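PDB 2IMP: lactaldehyde dehydrogenase from Escherichia coli, which oxidises L-lactaldehyde from L-fucose and L-rhamnose breakdown irreversibly to L-lactate with NAD, and also acts on glycolaldehyde. Local coordinates for residues I38-I50 with V205-N219. Sequence-based numbering, arbitrary orientation.
With NAI (1,4-dihydronicotinamide adenine dinucleotide), chain D.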
loop_
_atom_site.group_PDB
_atom_site.type_symbol
_atom_site.label_atom_id
_atom_site.label_comp_id
_atom_site.label_asym_id
_atom_site.label_seq_id
_atom_site.Cartn_x
_atom_site.Cartn_y
_atom_site.Cartn_z
ATOM N N ILE A 38 -32.470 -29.113 15.533
ATOM C CA ILE A 38 -31.139 -28.863 16.051
ATOM C C ILE A 38 -31.125 -28.728 17.569
ATOM O O ILE A 38 -32.122 -28.341 18.180
ATOM C CB ILE A 38 -30.513 -27.579 15.453
ATOM C CG1 ILE A 38 -31.413 -26.379 15.745
ATOM C CG2 ILE A 38 -30.284 -27.758 13.963
ATOM C CD1 ILE A 38 -30.768 -25.043 15.426
ATOM N N PRO A 39 -29.993 -29.055 18.192
ATOM C CA PRO A 39 -29.937 -28.938 19.643
ATOM C C PRO A 39 -30.146 -27.514 20.160
ATOM O O PRO A 39 -29.718 -26.540 19.535
ATOM C CB PRO A 39 -28.550 -29.485 19.986
ATOM C CG PRO A 39 -27.774 -29.346 18.721
ATOM C CD PRO A 39 -28.776 -29.689 17.667
ATOM N N ASP A 40 -30.851 -27.408 21.281
ATOM C CA ASP A 40 -31.048 -26.120 21.913
ATOM C C ASP A 40 -29.779 -25.818 22.732
ATOM O O ASP A 40 -29.798 -25.738 23.962
ATOM C CB ASP A 40 -32.294 -26.150 22.812
ATOM C CG ASP A 40 -32.637 -24.784 23.389
ATOM O OD1 ASP A 40 -32.338 -23.765 22.737
ATOM O OD2 ASP A 40 -33.222 -24.725 24.493
ATOM N N GLY A 41 -28.677 -25.719 21.991
ATOM C CA GLY A 41 -27.366 -25.473 22.557
ATOM C C GLY A 41 -27.290 -24.482 23.691
ATOM O O GLY A 41 -28.119 -23.585 23.820
ATOM N N GLN A 42 -26.275 -24.659 24.520
ATOM C CA GLN A 42 -26.051 -23.786 25.658
ATOM C C GLN A 42 -24.599 -23.289 25.713
ATOM O O GLN A 42 -23.741 -23.793 24.985
ATOM C CB GLN A 42 -26.394 -24.532 26.958
ATOM C CG GLN A 42 -27.838 -25.045 27.027
ATOM C CD GLN A 42 -28.857 -23.921 27.121
ATOM O OE1 GLN A 42 -28.757 -23.058 27.989
ATOM N NE2 GLN A 42 -29.848 -23.933 26.232
ATOM N N ALA A 43 -24.336 -22.315 26.575
ATOM C CA ALA A 43 -22.991 -21.773 26.710
ATOM C C ALA A 43 -21.877 -22.850 26.786
ATOM O O ALA A 43 -20.866 -22.760 26.086
ATOM C CB ALA A 43 -22.925 -20.862 27.935
ATOM N N GLU A 44 -22.077 -23.863 27.624
ATOM C CA GLU A 44 -21.086 -24.925 27.756
ATOM C C GLU A 44 -20.673 -25.556 26.405
ATOM O O GLU A 44 -19.505 -25.876 26.201
ATOM C CB GLU A 44 -21.596 -26.005 28.714
ATOM C CG GLU A 44 -22.970 -26.552 28.360
ATOM C CD GLU A 44 -23.672 -27.181 29.550
ATOM O OE1 GLU A 44 -23.092 -28.099 30.171
ATOM O OE2 GLU A 44 -24.808 -26.753 29.864
ATOM N N ASP A 45 -21.634 -25.724 25.500
ATOM C CA ASP A 45 -21.326 -26.272 24.183
ATOM C C ASP A 45 -20.411 -25.319 23.395
ATOM O O ASP A 45 -19.474 -25.745 22.714
ATOM C CB ASP A 45 -22.614 -26.518 23.397
ATOM C CG ASP A 45 -23.556 -27.457 24.119
ATOM O OD1 ASP A 45 -23.152 -28.609 24.376
ATOM O OD2 ASP A 45 -24.690 -27.041 24.433
ATOM N N ALA A 46 -20.705 -24.027 23.506
ATOM C CA ALA A 46 -19.883 -23.016 22.862
ATOM C C ALA A 46 -18.459 -23.032 23.450
ATOM O O ALA A 46 -17.471 -22.946 22.719
ATOM C CB ALA A 46 -20.514 -21.628 23.040
ATOM N N ARG A 47 -18.382 -23.159 24.778
ATOM C CA ARG A 47 -17.094 -23.208 25.454
ATOM C C ARG A 47 -16.228 -24.384 24.991
ATOM O O ARG A 47 -15.022 -24.237 24.805
ATOM C CB ARG A 47 -17.273 -23.281 26.972
ATOM C CG ARG A 47 -18.001 -22.100 27.563
ATOM C CD ARG A 47 -17.744 -21.974 29.059
ATOM N NE ARG A 47 -18.464 -20.831 29.616
ATOM C CZ ARG A 47 -19.681 -20.898 30.145
ATOM N NH1 ARG A 47 -20.318 -22.061 30.204
ATOM N NH2 ARG A 47 -20.270 -19.798 30.599
ATOM N N LYS A 48 -16.852 -25.548 24.813
ATOM C CA LYS A 48 -16.118 -26.711 24.331
ATOM C C LYS A 48 -15.511 -26.441 22.942
ATOM O O LYS A 48 -14.359 -26.791 22.669
ATOM C CB LYS A 48 -17.037 -27.935 24.252
ATOM C CG LYS A 48 -17.503 -28.455 25.600
ATOM C CD LYS A 48 -18.514 -29.589 25.442
ATOM C CE LYS A 48 -19.110 -29.980 26.791
ATOM N NZ LYS A 48 -20.225 -30.964 26.664
ATOM N N ALA A 49 -16.306 -25.807 22.085
ATOM C CA ALA A 49 -15.852 -25.457 20.747
ATOM C C ALA A 49 -14.727 -24.411 20.800
ATOM O O ALA A 49 -13.711 -24.528 20.115
ATOM C CB ALA A 49 -17.024 -24.929 19.913
ATOM N N ILE A 50 -14.930 -23.394 21.632
ATOM C CA ILE A 50 -13.931 -22.353 21.799
ATOM C C ILE A 50 -12.614 -22.909 22.371
ATOM O O ILE A 50 -11.528 -22.558 21.902
ATOM C CB ILE A 50 -14.464 -21.218 22.704
ATOM C CG1 ILE A 50 -15.570 -20.462 21.961
ATOM C CG2 ILE A 50 -13.332 -20.270 23.089
ATOM C CD1 ILE A 50 -16.253 -19.389 22.780
ATOM N N VAL A 205 -21.376 -24.688 16.213
ATOM C CA VAL A 205 -22.269 -24.879 17.350
ATOM C C VAL A 205 -23.707 -24.462 17.001
ATOM O O VAL A 205 -23.910 -23.544 16.210
ATOM C CB VAL A 205 -21.765 -24.130 18.608
ATOM C CG1 VAL A 205 -20.462 -24.766 19.085
ATOM C CG2 VAL A 205 -21.565 -22.653 18.307
ATOM N N LEU A 206 -24.688 -25.154 17.571
ATOM C CA LEU A 206 -26.082 -24.877 17.249
ATOM C C LEU A 206 -26.963 -24.416 18.417
ATOM O O LEU A 206 -26.883 -24.964 19.518
ATOM C CB LEU A 206 -26.693 -26.126 16.611
ATOM C CG LEU A 206 -25.917 -26.671 15.405
ATOM C CD1 LEU A 206 -26.371 -28.082 15.085
ATOM C CD2 LEU A 206 -26.115 -25.746 14.210
ATOM N N GLY A 207 -27.803 -23.416 18.159
ATOM C CA GLY A 207 -28.683 -22.914 19.198
ATOM C C GLY A 207 -29.211 -21.511 18.965
ATOM O O GLY A 207 -29.097 -20.950 17.869
ATOM N N ARG A 208 -29.795 -20.943 20.012
ATOM C CA ARG A 208 -30.355 -19.603 19.950
ATOM C C ARG A 208 -29.325 -18.493 20.188
ATOM O O ARG A 208 -28.209 -18.747 20.647
ATOM C CB ARG A 208 -31.478 -19.450 20.978
ATOM C CG ARG A 208 -32.699 -20.329 20.720
ATOM C CD ARG A 208 -33.650 -20.262 21.907
ATOM N NE ARG A 208 -32.982 -20.701 23.130
ATOM C CZ ARG A 208 -33.433 -20.470 24.359
ATOM N NH1 ARG A 208 -34.562 -19.798 24.540
ATOM N NH2 ARG A 208 -32.753 -20.911 25.409
ATOM N N GLY A 209 -29.723 -17.266 19.878
ATOM C CA GLY A 209 -28.831 -16.144 20.069
ATOM C C GLY A 209 -28.565 -15.832 21.526
ATOM O O GLY A 209 -27.412 -15.684 21.935
ATOM N N GLU A 210 -29.636 -15.739 22.310
ATOM C CA GLU A 210 -29.541 -15.437 23.738
ATOM C C GLU A 210 -28.619 -16.385 24.539
ATOM O O GLU A 210 -28.017 -15.991 25.537
ATOM C CB GLU A 210 -30.938 -15.461 24.373
ATOM C CG GLU A 210 -31.936 -14.454 23.801
ATOM C CD GLU A 210 -32.266 -14.685 22.324
ATOM O OE1 GLU A 210 -32.219 -15.848 21.861
ATOM O OE2 GLU A 210 -32.593 -13.694 21.629
ATOM N N THR A 211 -28.530 -17.630 24.092
ATOM C CA THR A 211 -27.700 -18.628 24.753
ATOM C C THR A 211 -26.304 -18.824 24.102
ATOM O O THR A 211 -25.306 -18.249 24.546
ATOM C CB THR A 211 -28.420 -19.993 24.772
ATOM O OG1 THR A 211 -28.831 -20.324 23.441
ATOM C CG2 THR A 211 -29.652 -19.944 25.680
ATOM N N VAL A 212 -26.261 -19.643 23.060
ATOM C CA VAL A 212 -25.019 -19.908 22.359
ATOM C C VAL A 212 -24.366 -18.636 21.772
ATOM O O VAL A 212 -23.165 -18.422 21.927
ATOM C CB VAL A 212 -25.243 -20.922 21.217
ATOM C CG1 VAL A 212 -23.916 -21.239 20.527
ATOM C CG2 VAL A 212 -25.875 -22.198 21.777
ATOM N N GLY A 213 -25.171 -17.807 21.112
ATOM C CA GLY A 213 -24.652 -16.584 20.524
ATOM C C GLY A 213 -23.954 -15.706 21.545
ATOM O O GLY A 213 -22.859 -15.194 21.297
ATOM N N GLN A 214 -24.591 -15.520 22.697
ATOM C CA GLN A 214 -24.005 -14.704 23.749
ATOM C C GLN A 214 -22.667 -15.252 24.274
ATOM O O GLN A 214 -21.760 -14.480 24.593
ATOM C CB GLN A 214 -24.997 -14.535 24.899
ATOM C CG GLN A 214 -26.016 -13.430 24.653
ATOM C CD GLN A 214 -25.391 -12.041 24.686
ATOM O OE1 GLN A 214 -24.887 -11.606 25.718
ATOM N NE2 GLN A 214 -25.417 -11.342 23.551
ATOM N N GLU A 215 -22.551 -16.574 24.354
ATOM C CA GLU A 215 -21.296 -17.172 24.807
ATOM C C GLU A 215 -20.160 -16.940 23.766
ATOM O O GLU A 215 -18.996 -16.750 24.120
ATOM C CB GLU A 215 -21.495 -18.670 25.075
ATOM C CG GLU A 215 -20.282 -19.419 25.623
ATOM C CD GLU A 215 -19.692 -18.810 26.896
ATOM O OE1 GLU A 215 -20.438 -18.195 27.681
ATOM O OE2 GLU A 215 -18.475 -18.969 27.120
ATOM N N LEU A 216 -20.527 -16.934 22.488
ATOM C CA LEU A 216 -19.547 -16.687 21.441
ATOM C C LEU A 216 -19.062 -15.217 21.446
ATOM O O LEU A 216 -17.989 -14.893 20.934
ATOM C CB LEU A 216 -20.130 -17.049 20.069
ATOM C CG LEU A 216 -20.478 -18.532 19.857
ATOM C CD1 LEU A 216 -21.052 -18.734 18.464
ATOM C CD2 LEU A 216 -19.242 -19.402 20.052
ATOM N N ALA A 217 -19.873 -14.349 22.041
ATOM C CA ALA A 217 -19.532 -12.939 22.150
ATOM C C ALA A 217 -18.852 -12.571 23.491
ATOM O O ALA A 217 -17.974 -11.704 23.537
ATOM C CB ALA A 217 -20.786 -12.079 21.956
ATOM N N GLY A 218 -19.252 -13.264 24.556
ATOM C CA GLY A 218 -18.719 -12.979 25.876
ATOM C C GLY A 218 -17.582 -13.820 26.421
ATOM O O GLY A 218 -17.024 -13.488 27.463
ATOM N N ASN A 219 -17.232 -14.912 25.756
ATOM C CA ASN A 219 -16.133 -15.734 26.248
ATOM C C ASN A 219 -14.764 -15.011 26.133
ATOM O O ASN A 219 -14.389 -14.540 25.058
ATOM C CB ASN A 219 -16.097 -17.063 25.493
ATOM C CG ASN A 219 -15.127 -18.050 26.103
ATOM O OD1 ASN A 219 -13.918 -17.817 26.122
ATOM N ND2 ASN A 219 -15.655 -19.160 26.614
HETATM P PA NAI D . -30.891 -11.619 14.033
HETATM O O1A NAI D . -30.000 -10.640 14.676
HETATM O O2A NAI D . -32.242 -11.757 14.744
HETATM O O5B NAI D . -30.153 -13.034 13.973
HETATM C C5B NAI D . -28.876 -13.233 13.386
HETATM C C4B NAI D . -27.965 -14.093 14.277
HETATM O O4B NAI D . -27.711 -13.458 15.532
HETATM C C3B NAI D . -28.541 -15.473 14.629
HETATM O O3B NAI D . -27.527 -16.469 14.517
HETATM C C2B NAI D . -29.071 -15.271 16.034
HETATM O O2B NAI D . -29.239 -16.436 16.798
HETATM C C1B NAI D . -28.064 -14.312 16.617
HETATM N N9A NAI D . -28.585 -13.513 17.766
HETATM C C8A NAI D . -29.836 -12.935 17.979
HETATM N N7A NAI D . -29.826 -12.307 19.194
HETATM C C5A NAI D . -28.608 -12.472 19.755
HETATM C C6A NAI D . -28.045 -12.045 20.977
HETATM N N6A NAI D . -28.760 -11.335 21.847
HETATM N N1A NAI D . -26.718 -12.385 21.277
HETATM C C2A NAI D . -25.954 -13.135 20.372
HETATM N N3A NAI D . -26.520 -13.555 19.157
HETATM C C4A NAI D . -27.821 -13.224 18.859
HETATM O O3 NAI D . -31.060 -11.107 12.522
HETATM P PN NAI D . -31.735 -11.893 11.286
HETATM O O1N NAI D . -31.169 -13.246 11.148
HETATM O O2N NAI D . -31.639 -10.983 10.095
HETATM O O5D NAI D . -33.281 -11.925 11.768
HETATM C C5D NAI D . -33.954 -13.046 12.283
HETATM C C4D NAI D . -35.349 -12.594 12.647
HETATM O O4D NAI D . -35.984 -13.616 13.410
HETATM C C3D NAI D . -35.680 -11.296 13.418
HETATM O O3D NAI D . -36.223 -10.331 12.538
HETATM C C2D NAI D . -36.645 -11.695 14.505
HETATM O O2D NAI D . -37.688 -10.764 14.685
HETATM C C1D NAI D . -37.111 -13.056 14.049
HETATM N N1N NAI D . -37.606 -13.867 15.207
HETATM C C2N NAI D . -36.661 -14.599 15.934
HETATM C C3N NAI D . -37.082 -15.387 17.039
HETATM C C7N NAI D . -36.077 -16.189 17.836
HETATM O O7N NAI D . -36.528 -16.950 18.907
HETATM N N7N NAI D . -34.771 -16.206 17.566
HETATM C C4N NAI D . -38.475 -15.411 17.377
HETATM C C5N NAI D . -39.423 -14.658 16.624
HETATM C C6N NAI D . -38.966 -13.886 15.532
HETATM O O HOH W 1 -30.085 -22.392 22.371
#
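Arg47 and Glu215 form a salt bridge: Glu215 sets CG anti to its backbone N (chi1 -177°) and bends at chi2, bringing OE2 to Arg47 NE at 3.1 Å, while OE1 lies over one face of the guanidinium. Asn219 ND2 donates to the same OE2 at 2.9 Å, nearly along the C-O axis, so OE2 is gripped twice; Asn219 OD1 accepts from Lys221 N, which holds both ends of the amide. In a second salt bridge Asp40 OD1 meets Arg208 NE at 3.2 Å. Water 1 links both segments, donating to Asp40 OD1 and Gly41 O and accepting from Arg208 N and Thr211 OG1. Other packing is largely apolar. Helices 43-50 and 209-218 pass 8.2 Å apart at -36°, with Ala46 CB against Glu215 CG (3.4 Å) and Leu216 CD2. Ala49 CB meets Val205 CG1 at 3.5 Å, Ile50 CD1 reaches Leu216 and Asn219, and Leu206 CD1 lies against Pro39 CD (3.9 Å) and Ile38 CG2. Val212 CG2 presses on the Gly41 carbonyl carbon (3.3 Å). Replacing Glu215 with an alanine would probably leave Arg47 and Asn219 ND2 without their shared carboxylate. Gln214 NE2 donates almost straight to adenine N1A, and side chains at Gly209 or Gly213 would run into the adenine. Charge pairs, water and apolar contacts thus pack helix 209-218 of the NAD-binding domain against helix 43-62 on one side, its glycines against adenine on another.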